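Local coordinates for protein structure-specific endonuclease subunit SLX4 (Thielavia terrestris, PDB 6SEI) that probably serves as the regulatory subunit of the SLX1-SLX4 structure-specific endonuclease, which cuts branched DNA near junctions during repair and recombination, at residues V27-R32 / D66-D71. Numbering follows the deposited sequence.
Sequences VVTAPR and DRVGYD. With CA (calcium ion), chain H.
Two helix C-termini meet at the surface of the helical Slx4 endonuclease domain, where Arg67, at the end of helix 53-67, reaches across to Thr29, near the end of helix 12-29. Arg67 NH2 donates a hydrogen bond to Thr29 OG1 (2.8 Å) with a bent N-H...O angle of 139°. The hydroxyl lies at the edge of the guanidinium, practically in its plane. Arginine suits this place because its chain is long enough to span the gap and its NH2 carries two N-H groups, enough for Thr29 OG1 and for the carbonyl O of Ala26, to which it also bonds. The chain starts extended, with CG anti to the backbone N, and a bend at chi3 (81°) brings the flat group to the end of the other helix. Threonine offers a compact hydroxyl: its first torsion (66°) turns OG1 back over its own backbone, where it also hydrogen-bonds to Gln25 O, one turn back along the chain. Beside this bond, the Val68 CG1 methyl makes a van der Waals contact with the Thr29 hydroxyl, 4.0 Å from OG1, while the valine side chain also packs on Ala26.

Helix 53-67 ends in a Schellman motif: Tyr70 N turns back to Leu65 O, and Gly69 N makes a weak bond to Asp66 O. Gly69 is the C-prime residue, its positive phi readily adopted without a side chain. The turn carries the chain round so that two carboxylates converge on one calcium ion, bound by Asp66 OD1 at 2.6 Å, Asp71 OD1 at 2.4 Å and a water oxygen at 2.3 Å.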
ATOM      1  N   VAL B  27      -7.370 -47.198   4.348  1.00 25.59           N
ATOM      2  CA  VAL B  27      -8.368 -46.716   5.299  1.00 25.00           C
ATOM      3  C   VAL B  27      -9.771 -46.849   4.715  1.00 25.84           C
ATOM      4  O   VAL B  27     -10.687 -47.369   5.359  1.00 25.73           O
ATOM      5  CB  VAL B  27      -8.065 -45.258   5.695  1.00 24.80           C
ATOM      6  CG1 VAL B  27      -9.132 -44.720   6.633  1.00 24.22           C
ATOM      7  CG2 VAL B  27      -6.684 -45.144   6.323  1.00 24.00           C
ATOM      8  N   VAL B  28      -9.947 -46.398   3.472  1.00 26.88           N
ATOM      9  CA  VAL B  28     -11.279 -46.196   2.913  1.00 20.22           C
ATOM     10  C   VAL B  28     -11.987 -47.520   2.634  1.00 23.33           C
ATOM     11  O   VAL B  28     -13.207 -47.630   2.818  1.00 20.17           O
ATOM     12  CB  VAL B  28     -11.163 -45.323   1.647  1.00 21.90           C
ATOM     13  CG1 VAL B  28     -12.306 -45.577   0.689  1.00 26.23           C
ATOM     14  CG2 VAL B  28     -11.106 -43.857   2.029  1.00 22.60           C
ATOM     15  N   THR B  29     -11.252 -48.544   2.202  1.00 22.68           N
ATOM     16  CA  THR B  29     -11.857 -49.790   1.749  1.00 22.08           C
ATOM     17  C   THR B  29     -11.968 -50.847   2.843  1.00 20.27           C
ATOM     18  O   THR B  29     -12.464 -51.946   2.572  1.00 20.08           O
ATOM     19  CB  THR B  29     -11.070 -50.361   0.564  1.00 19.99           C
ATOM     20  OG1 THR B  29      -9.758 -50.739   0.997  1.00 19.26           O
ATOM     21  CG2 THR B  29     -10.956 -49.330  -0.546  1.00 21.51           C
ATOM     22  N   ALA B  30     -11.520 -50.555   4.058  1.00 16.97           N
ATOM     23  CA  ALA B  30     -11.713 -51.497   5.145  1.00 17.28           C
ATOM     24  C   ALA B  30     -13.204 -51.623   5.459  1.00 17.39           C
ATOM     25  O   ALA B  30     -13.967 -50.671   5.269  1.00 16.98           O
ATOM     26  CB  ALA B  30     -10.951 -51.047   6.388  1.00 15.72           C
ATOM     27  N   PRO B  31     -13.649 -52.797   5.918  1.00 17.99           N
ATOM     28  CA  PRO B  31     -15.072 -52.962   6.244  1.00 18.04           C
ATOM     29  C   PRO B  31     -15.509 -52.016   7.355  1.00 17.45           C
ATOM     30  O   PRO B  31     -14.725 -51.632   8.227  1.00 16.07           O
ATOM     31  CB  PRO B  31     -15.175 -54.431   6.679  1.00 17.33           C
ATOM     32  CG  PRO B  31     -13.777 -54.866   6.952  1.00 17.68           C
ATOM     33  CD  PRO B  31     -12.907 -54.062   6.039  1.00 18.59           C
ATOM     34  N   ARG B  32     -16.781 -51.633   7.303  1.00 17.20           N
ATOM     35  CA  ARG B  32     -17.324 -50.657   8.232  1.00 16.88           C
ATOM     36  C   ARG B  32     -17.712 -51.320   9.550  1.00 16.38           C
ATOM     37  O   ARG B  32     -17.852 -52.541   9.646  1.00 16.98           O
ATOM     38  CB  ARG B  32     -18.537 -49.954   7.619  1.00 16.89           C
ATOM     39  CG  ARG B  32     -19.813 -50.772   7.691  1.00 17.66           C
ATOM     40  CD  ARG B  32     -20.811 -50.377   6.619  1.00 18.37           C
ATOM     41  NE  ARG B  32     -21.957 -51.280   6.624  1.00 19.85           N
ATOM     42  CZ  ARG B  32     -22.764 -51.480   5.586  1.00 21.45           C
ATOM     43  NH1 ARG B  32     -22.563 -50.835   4.444  1.00 21.84           N
ATOM     44  NH2 ARG B  32     -23.778 -52.324   5.692  1.00 22.80           N
ATOM     45  N   ASP B  66      -0.267 -54.006   2.842  1.00 22.39           N
ATOM     46  CA  ASP B  66      -0.086 -55.214   2.043  1.00 22.34           C
ATOM     47  C   ASP B  66      -1.382 -55.610   1.350  1.00 22.18           C
ATOM     48  O   ASP B  66      -1.365 -56.106   0.217  1.00 22.18           O
ATOM     49  CB  ASP B  66       0.416 -56.346   2.941  1.00 22.29           C
ATOM     50  CG  ASP B  66       0.978 -57.513   2.157  1.00 22.24           C
ATOM     51  OD1 ASP B  66       1.323 -57.330   0.970  1.00 22.12           O
ATOM     52  OD2 ASP B  66       1.073 -58.617   2.736  1.00 22.30           O
ATOM     53  N   ARG B  67      -2.516 -55.398   2.018  1.00 22.15           N
ATOM     54  CA  ARG B  67      -3.808 -55.740   1.434  1.00 22.28           C
ATOM     55  C   ARG B  67      -4.065 -54.947   0.158  1.00 22.78           C
ATOM     56  O   ARG B  67      -4.485 -55.507  -0.861  1.00 22.90           O
ATOM     57  CB  ARG B  67      -4.916 -55.486   2.458  1.00 21.60           C
ATOM     58  CG  ARG B  67      -6.243 -56.122   2.120  1.00 21.19           C
ATOM     59  CD  ARG B  67      -7.320 -55.639   3.069  1.00 20.92           C
ATOM     60  NE  ARG B  67      -7.854 -54.333   2.687  1.00 20.86           N
ATOM     61  CZ  ARG B  67      -7.798 -53.248   3.454  1.00 21.12           C
ATOM     62  NH1 ARG B  67      -7.225 -53.307   4.649  1.00 21.24           N
ATOM     63  NH2 ARG B  67      -8.315 -52.104   3.026  1.00 21.09           N
ATOM     64  N   VAL B  68      -3.807 -53.640   0.194  1.00 29.78           N
ATOM     65  CA  VAL B  68      -4.095 -52.762  -0.932  1.00 29.68           C
ATOM     66  C   VAL B  68      -2.875 -52.641  -1.838  1.00 31.81           C
ATOM     67  O   VAL B  68      -2.762 -51.691  -2.620  1.00 31.59           O
ATOM     68  CB  VAL B  68      -4.563 -51.378  -0.444  1.00 28.28           C
ATOM     69  CG1 VAL B  68      -5.857 -51.511   0.350  1.00 27.65           C
ATOM     70  CG2 VAL B  68      -3.485 -50.711   0.393  1.00 28.30           C
ATOM     71  N   GLY B  69      -1.953 -53.593  -1.735  1.00 34.42           N
ATOM     72  CA  GLY B  69      -0.890 -53.724  -2.711  1.00 37.03           C
ATOM     73  C   GLY B  69       0.366 -52.920  -2.463  1.00 39.49           C
ATOM     74  O   GLY B  69       1.080 -52.610  -3.424  1.00 40.09           O
ATOM     75  N   TYR B  70       0.674 -52.583  -1.214  1.00 41.04           N
ATOM     76  CA  TYR B  70       1.885 -51.836  -0.884  1.00 42.85           C
ATOM     77  C   TYR B  70       2.726 -52.665   0.083  1.00 46.91           C
ATOM     78  O   TYR B  70       2.400 -52.775   1.269  1.00 46.15           O
ATOM     79  CB  TYR B  70       1.551 -50.468  -0.294  1.00 40.56           C
ATOM     80  CG  TYR B  70       2.772 -49.681   0.130  1.00 39.20           C
ATOM     81  CD1 TYR B  70       3.666 -49.190  -0.812  1.00 38.60           C
ATOM     82  CD2 TYR B  70       3.034 -49.438   1.470  1.00 38.36           C
ATOM     83  CE1 TYR B  70       4.784 -48.474  -0.428  1.00 38.26           C
ATOM     84  CE2 TYR B  70       4.148 -48.726   1.864  1.00 37.97           C
ATOM     85  CZ  TYR B  70       5.022 -48.246   0.913  1.00 37.69           C
ATOM     86  OH  TYR B  70       6.134 -47.534   1.307  1.00 37.21           O
ATOM     87  N   ASP B  71       3.802 -53.254  -0.434  1.00 51.86           N
ATOM     88  CA  ASP B  71       4.806 -53.898   0.402  1.00 53.88           C
ATOM     89  C   ASP B  71       5.768 -52.833   0.908  1.00 53.99           C
ATOM     90  O   ASP B  71       6.370 -52.104   0.113  1.00 55.15           O
ATOM     91  CB  ASP B  71       5.551 -54.973  -0.383  1.00 55.15           C
ATOM     92  CG  ASP B  71       4.625 -55.827  -1.222  1.00 55.06           C
ATOM     93  OD1 ASP B  71       3.417 -55.870  -0.912  1.00 54.27           O
ATOM     94  OD2 ASP B  71       5.103 -56.454  -2.190  1.00 55.92           O
TER
HETATM   95 CA    CA H1001       2.649 -58.128  -1.104  1.00 28.46          CA
HETATM   96  O   HOH W   1       3.136 -59.317   0.855  1.00 44.21           O